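Local coordinates for diaphanous protein (Entamoeba histolytica, PDB 4DVG) that probably acts as a diaphanous-related formin, linking Rho-family GTPase binding by its GBD-FH3 region to regulated actin assembly, at residues K220-F225 with R261-E266; E272-K277 with D293-W298. One frame throughout, in Å; residues are numbered along the deposited sequence.

Interaction 1: residues K220-F225 with R261-E266; sequences KKFLSF and RNSFIE
K220 and E266 form a salt bridge at the solvent-exposed side of the contact; its hydrogen bond, NZ of K220 to OE2 of E266 at 3.3 Å, is weak. Their extended side chains cross at about a right angle, and CD and CE of K220 also touch OE2 of E266. A single water joins the two backbones further in. It donates one hydrogen to O of K221, at 2.7 Å, and the other to O of S263, at 2.8 Å, giving both carbonyls a partner where the segments do not bond directly. The hydroxyl of S263 is hydrogen-bonded within its own helix, to O of D259, and its CB touches the edge of the F222 ring. A type II beta turn, K220 to L223, brings the chain into helix 223-228 of the FH3 domain, whose armadillo-like stack of helices is familiar from other diaphanous formins. L223 N closes the turn on K220 O at 3.1 Å. F222 takes the third position of the turn with positive phi (78°) and is also the N-cap of the helix. Its ring makes an offset stack on F264, with centroids 4.1 Å apart and planes 12° from parallel. CZ of F264 lies over the centre of the F222 ring, whereas CD2 of F222 lies toward the rim of the F264 ring. CG of K221 packs on the other face of F222, and F209 of helix 203-213 meets this phenylalanine edge-to-face. CE2 of F225 approaches the edge of the F264 ring, 4.5 Å from its CE1.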
loop_
_atom_site.group_PDB
_atom_site.type_symbol
_atom_site.label_atom_id
_atom_site.label_comp_id
_atom_site.label_asym_id
_atom_site.label_seq_id
_atom_site.Cartn_x
_atom_site.Cartn_y
_atom_site.Cartn_z
ATOM N N LYS B 220 -5.443 16.004 -29.092
ATOM C CA LYS B 220 -4.241 16.817 -29.042
ATOM C C LYS B 220 -3.303 16.264 -27.972
ATOM O O LYS B 220 -3.747 15.583 -27.048
ATOM C CB LYS B 220 -4.593 18.278 -28.778
ATOM C CG LYS B 220 -5.158 19.014 -30.000
ATOM C CD LYS B 220 -5.011 20.530 -29.805
ATOM C CE LYS B 220 -5.593 21.338 -30.959
ATOM N NZ LYS B 220 -5.816 22.795 -30.605
ATOM N N LYS B 221 -2.005 16.525 -28.108
ATOM C CA LYS B 221 -1.025 15.953 -27.174
ATOM C C LYS B 221 -1.413 16.336 -25.772
ATOM O O LYS B 221 -1.753 17.490 -25.530
ATOM C CB LYS B 221 0.373 16.482 -27.448
ATOM C CG LYS B 221 1.509 15.500 -27.185
ATOM C CD LYS B 221 2.819 16.199 -27.520
ATOM C CE LYS B 221 4.052 15.372 -27.253
ATOM N NZ LYS B 221 5.239 16.234 -27.533
ATOM N N PHE B 222 -1.372 15.371 -24.858
ATOM C CA PHE B 222 -1.593 15.664 -23.448
ATOM C C PHE B 222 -3.057 15.874 -23.041
ATOM O O PHE B 222 -3.331 16.167 -21.889
ATOM C CB PHE B 222 -0.808 16.910 -23.054
ATOM C CG PHE B 222 0.663 16.761 -23.187
ATOM C CD1 PHE B 222 1.294 15.604 -22.767
ATOM C CD2 PHE B 222 1.426 17.783 -23.727
ATOM C CE1 PHE B 222 2.676 15.483 -22.873
ATOM C CE2 PHE B 222 2.786 17.661 -23.846
ATOM C CZ PHE B 222 3.415 16.513 -23.417
ATOM N N LEU B 223 -3.998 15.726 -23.968
ATOM C CA LEU B 223 -5.361 16.144 -23.690
ATOM C C LEU B 223 -6.012 15.376 -22.538
ATOM O O LEU B 223 -6.457 15.979 -21.561
ATOM C CB LEU B 223 -6.216 16.064 -24.940
ATOM C CG LEU B 223 -7.643 16.571 -24.804
ATOM C CD1 LEU B 223 -7.677 18.033 -24.342
ATOM C CD2 LEU B 223 -8.341 16.404 -26.119
ATOM N N SER B 224 -6.061 14.053 -22.626
ATOM C CA SER B 224 -6.775 13.313 -21.590
ATOM C C SER B 224 -6.138 13.411 -20.186
ATOM O O SER B 224 -6.858 13.566 -19.195
ATOM C CB SER B 224 -7.079 11.868 -22.006
ATOM O OG SER B 224 -5.940 11.218 -22.487
ATOM N N PHE B 225 -4.809 13.333 -20.102
ATOM C CA PHE B 225 -4.123 13.622 -18.844
ATOM C C PHE B 225 -4.523 14.996 -18.313
ATOM O O PHE B 225 -4.910 15.146 -17.146
ATOM C CB PHE B 225 -2.605 13.554 -19.023
ATOM C CG PHE B 225 -1.832 14.284 -17.981
ATOM C CD1 PHE B 225 -2.160 14.180 -16.643
ATOM C CD2 PHE B 225 -0.745 15.058 -18.336
ATOM C CE1 PHE B 225 -1.423 14.851 -15.679
ATOM C CE2 PHE B 225 0.008 15.728 -17.374
ATOM C CZ PHE B 225 -0.348 15.631 -16.037
ATOM N N ARG B 261 5.746 23.098 -23.753
ATOM C CA ARG B 261 4.855 24.068 -23.136
ATOM C C ARG B 261 3.812 24.646 -24.120
ATOM O O ARG B 261 2.674 24.892 -23.723
ATOM C CB ARG B 261 5.631 25.185 -22.434
ATOM C CG ARG B 261 4.712 26.195 -21.751
ATOM C CD ARG B 261 5.470 27.286 -21.049
ATOM N NE ARG B 261 6.822 27.336 -21.577
ATOM C CZ ARG B 261 7.908 27.461 -20.835
ATOM N NH1 ARG B 261 7.825 27.554 -19.509
ATOM N NH2 ARG B 261 9.073 27.501 -21.432
ATOM N N ASN B 262 4.186 24.864 -25.385
ATOM C CA ASN B 262 3.202 25.326 -26.371
ATOM C C ASN B 262 2.021 24.339 -26.481
ATOM O O ASN B 262 0.866 24.765 -26.452
ATOM C CB ASN B 262 3.822 25.587 -27.744
ATOM C CG ASN B 262 4.575 26.926 -27.829
ATOM O OD1 ASN B 262 4.442 27.811 -26.974
ATOM N ND2 ASN B 262 5.368 27.075 -28.898
ATOM N N SER B 263 2.321 23.037 -26.583
ATOM C CA SER B 263 1.303 21.979 -26.551
ATOM C C SER B 263 0.360 22.121 -25.346
ATOM O O SER B 263 -0.832 21.852 -25.447
ATOM C CB SER B 263 1.930 20.588 -26.434
ATOM O OG SER B 263 2.913 20.330 -27.398
ATOM N N PHE B 264 0.900 22.500 -24.198
ATOM C CA PHE B 264 0.078 22.642 -23.009
ATOM C C PHE B 264 -0.704 23.940 -23.070
ATOM O O PHE B 264 -1.867 23.989 -22.690
ATOM C CB PHE B 264 0.926 22.588 -21.723
ATOM C CG PHE B 264 1.240 21.196 -21.264
ATOM C CD1 PHE B 264 0.278 20.435 -20.614
ATOM C CD2 PHE B 264 2.498 20.640 -21.481
ATOM C CE1 PHE B 264 0.566 19.142 -20.193
ATOM C CE2 PHE B 264 2.790 19.338 -21.070
ATOM C CZ PHE B 264 1.825 18.594 -20.421
ATOM N N ILE B 265 -0.070 25.000 -23.545
ATOM C CA ILE B 265 -0.798 26.241 -23.740
ATOM C C ILE B 265 -1.959 26.003 -24.694
ATOM O O ILE B 265 -3.069 26.482 -24.468
ATOM C CB ILE B 265 0.093 27.330 -24.307
ATOM C CG1 ILE B 265 1.029 27.857 -23.219
ATOM C CG2 ILE B 265 -0.757 28.465 -24.858
ATOM C CD1 ILE B 265 2.248 28.520 -23.775
ATOM N N GLU B 266 -1.690 25.229 -25.740
ATOM C CA GLU B 266 -2.648 24.966 -26.797
ATOM C C GLU B 266 -3.921 24.302 -26.277
ATOM O O GLU B 266 -4.956 24.388 -26.922
ATOM C CB GLU B 266 -1.987 24.096 -27.866
ATOM C CG GLU B 266 -2.682 24.045 -29.217
ATOM C CD GLU B 266 -1.946 23.145 -30.211
ATOM O OE1 GLU B 266 -0.713 22.959 -30.066
ATOM O OE2 GLU B 266 -2.604 22.618 -31.135
HETATM O O HOH W 1 -1.411 19.659 -27.067
#

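Interaction 2: residues E272-K277 with D293-W298; sequences ELENMK and DFFDSW
The ring of F295 reaches from helix 290-309 to three residues on one side of helix 269-277, namely L273, E274 and K277. The two helices belong to the all-helical FH3 domain, and the contact is a helix-helix packing near the C-terminal end of the modelled chain. Their segments, 293-298 and 272-277, run at 126° to each other with axes 12.1 Å apart, a wide separation bridged by long side chains. K277 and F295 approach from opposite directions. The lysine is extended beyond CG and carries its ammonium group to an off-centre cation-pi contact, NZ standing 4.0 Å from the centroid of the F295 ring and 32° off the ring normal. CE of K277 also lies beside the CD2-CE2 bond of the ring. On the opposite side of the F295 plane, CD2 of the neighbouring F294 sits over the ring centre, so the F295 ring lies between the lysine ammonium group and the F294 ring. E274 crosses F295 at about a right angle and touches it through its methylene, CG being 4.0 Å from CZ of F295. The buried side of the contact is apolar. F294 has CG anti to its backbone N (chi1 178°), which directs the ring inward, toward N246 and I249 of helix 236-249; F295, with CG anti to its carbonyl carbon, instead points its ring at helix 269-277. L273 serves both rings with different atoms. Its CB meets the rim atom CE2 of F295 at 4.1 Å, whereas its methyl CD1 makes a CH-pi contact over one face of F294, 4.1 Å from the ring centroid and displaced toward CD2.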
loop_
_atom_site.group_PDB
_atom_site.type_symbol
_atom_site.label_atom_id
_atom_site.label_comp_id
_atom_site.label_asym_id
_atom_site.label_seq_id
_atom_site.Cartn_x
_atom_site.Cartn_y
_atom_site.Cartn_z
ATOM N N GLU B 272 -5.963 27.590 -16.875
ATOM C CA GLU B 272 -6.283 26.670 -15.808
ATOM C C GLU B 272 -5.514 27.036 -14.542
ATOM O O GLU B 272 -6.092 27.097 -13.443
ATOM C CB GLU B 272 -5.948 25.248 -16.221
ATOM C CG GLU B 272 -6.382 24.227 -15.207
ATOM O OE1 GLU B 272 -8.551 24.333 -16.150
ATOM O OE2 GLU B 272 -8.364 23.890 -13.987
ATOM N N LEU B 273 -4.220 27.292 -14.692
ATOM C CA LEU B 273 -3.418 27.669 -13.536
ATOM C C LEU B 273 -3.836 29.033 -13.004
ATOM O O LEU B 273 -4.030 29.203 -11.802
ATOM C CB LEU B 273 -1.922 27.653 -13.861
ATOM C CG LEU B 273 -1.466 26.361 -14.520
ATOM C CD1 LEU B 273 0.027 26.407 -14.835
ATOM C CD2 LEU B 273 -1.845 25.162 -13.642
ATOM N N GLU B 274 -3.986 30.002 -13.900
ATOM C CA GLU B 274 -4.397 31.331 -13.474
ATOM C C GLU B 274 -5.711 31.306 -12.711
ATOM O O GLU B 274 -5.927 32.149 -11.842
ATOM C CB GLU B 274 -4.452 32.312 -14.646
ATOM C CG GLU B 274 -3.081 32.767 -15.105
ATOM C CD GLU B 274 -3.143 33.745 -16.255
ATOM O OE1 GLU B 274 -4.241 34.272 -16.530
ATOM O OE2 GLU B 274 -2.094 33.982 -16.892
ATOM N N ASN B 275 -6.591 30.350 -13.010
ATOM C CA ASN B 275 -7.816 30.221 -12.207
ATOM C C ASN B 275 -7.524 29.698 -10.798
ATOM O O ASN B 275 -8.238 30.015 -9.855
ATOM C CB ASN B 275 -8.873 29.339 -12.889
ATOM O OD1 ASN B 275 -9.554 31.260 -14.160
ATOM N ND2 ASN B 275 -10.225 29.252 -14.895
HETATM N N MSE B 276 -6.471 28.896 -10.666
HETATM C CA MSE B 276 -6.108 28.303 -9.384
HETATM C C MSE B 276 -5.473 29.326 -8.462
HETATM O O MSE B 276 -5.538 29.195 -7.242
HETATM C CB MSE B 276 -5.167 27.114 -9.588
HETATM C CG MSE B 276 -5.861 25.891 -10.199
HETATM SE SE MSE B 276 -4.700 24.382 -10.737
HETATM C CE MSE B 276 -3.898 23.955 -9.001
ATOM N N LYS B 277 -4.860 30.346 -9.050
ATOM C CA LYS B 277 -4.259 31.431 -8.283
ATOM C C LYS B 277 -5.320 32.258 -7.550
ATOM O O LYS B 277 -5.071 32.769 -6.460
ATOM C CB LYS B 277 -3.422 32.340 -9.189
ATOM C CG LYS B 277 -2.102 31.742 -9.677
ATOM C CD LYS B 277 -1.282 32.796 -10.418
ATOM C CE LYS B 277 0.169 32.377 -10.578
ATOM N NZ LYS B 277 0.970 33.384 -11.332
ATOM N N ASP B 293 6.736 27.893 -10.503
ATOM C CA ASP B 293 7.893 27.419 -11.245
ATOM C C ASP B 293 7.581 27.509 -12.716
ATOM O O ASP B 293 8.415 27.961 -13.506
ATOM C CB ASP B 293 8.278 25.979 -10.867
ATOM C CG ASP B 293 8.936 25.885 -9.489
ATOM O OD1 ASP B 293 9.274 26.938 -8.884
ATOM O OD2 ASP B 293 9.120 24.744 -9.011
ATOM N N PHE B 294 6.368 27.086 -13.064
ATOM C CA PHE B 294 5.890 27.107 -14.432
ATOM C C PHE B 294 6.006 28.509 -15.021
ATOM O O PHE B 294 6.612 28.692 -16.068
ATOM C CB PHE B 294 4.439 26.609 -14.515
ATOM C CG PHE B 294 3.875 26.654 -15.902
ATOM C CD1 PHE B 294 3.957 25.553 -16.733
ATOM C CD2 PHE B 294 3.294 27.813 -16.391
ATOM C CE1 PHE B 294 3.456 25.603 -18.030
ATOM C CE2 PHE B 294 2.793 27.875 -17.682
ATOM C CZ PHE B 294 2.870 26.780 -18.505
ATOM N N PHE B 295 5.442 29.499 -14.334
ATOM C CA PHE B 295 5.459 30.877 -14.825
ATOM C C PHE B 295 6.860 31.464 -14.863
ATOM O O PHE B 295 7.254 32.060 -15.863
ATOM C CB PHE B 295 4.498 31.772 -14.020
ATOM C CG PHE B 295 3.056 31.504 -14.325
ATOM C CD1 PHE B 295 2.522 31.868 -15.551
ATOM C CD2 PHE B 295 2.254 30.840 -13.419
ATOM C CE1 PHE B 295 1.219 31.601 -15.859
ATOM C CE2 PHE B 295 0.944 30.573 -13.716
ATOM C CZ PHE B 295 0.424 30.952 -14.941
ATOM N N ASP B 296 7.601 31.285 -13.771
ATOM C CA ASP B 296 8.987 31.729 -13.701
ATOM C C ASP B 296 9.825 31.166 -14.864
ATOM O O ASP B 296 10.707 31.844 -15.379
ATOM C CB ASP B 296 9.628 31.368 -12.347
ATOM C CG ASP B 296 9.010 32.128 -11.168
ATOM O OD1 ASP B 296 8.425 33.212 -11.383
ATOM O OD2 ASP B 296 9.120 31.644 -10.016
ATOM N N SER B 297 9.548 29.937 -15.277
ATOM C CA SER B 297 10.319 29.297 -16.350
ATOM C C SER B 297 9.829 29.770 -17.721
ATOM O O SER B 297 10.606 29.875 -18.662
ATOM C CB SER B 297 10.253 27.765 -16.209
ATOM O OG SER B 297 10.707 27.044 -17.341
ATOM N N TRP B 298 8.538 30.079 -17.813
ATOM C CA TRP B 298 7.931 30.577 -19.043
ATOM C C TRP B 298 8.443 31.964 -19.352
ATOM O O TRP B 298 8.606 32.331 -20.514
ATOM C CB TRP B 298 6.415 30.655 -18.897
ATOM C CG TRP B 298 5.698 30.987 -20.157
ATOM C CD1 TRP B 298 6.201 30.926 -21.421
ATOM C CD2 TRP B 298 4.347 31.437 -20.284
ATOM N NE1 TRP B 298 5.247 31.296 -22.329
ATOM C CE2 TRP B 298 4.095 31.615 -21.660
ATOM C CE3 TRP B 298 3.314 31.688 -19.371
ATOM C CZ2 TRP B 298 2.850 32.043 -22.151
ATOM C CZ3 TRP B 298 2.072 32.119 -19.860
ATOM C CH2 TRP B 298 1.858 32.295 -21.236
#

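Interactions 1 and 2 lie in series along the FH3 domain, their centres 15 Å apart and on the same side of the chain's centre. Interaction 1 joins the start of helix 223-228 to the end of helix 254-265; helix 269-277 follows directly in the chain and packs on helix 290-309 in interaction 2. The two also meet in space. R261 packs with its CD on CZ of F294 and forms a salt bridge with D301 farther along the last helix, while I265 rests on W298. Helix 236-249 touches both contacts, through F222, F225 and F264 and through L273 and F294. Together they pack five helices in the C-terminal part of the modelled chain against one another.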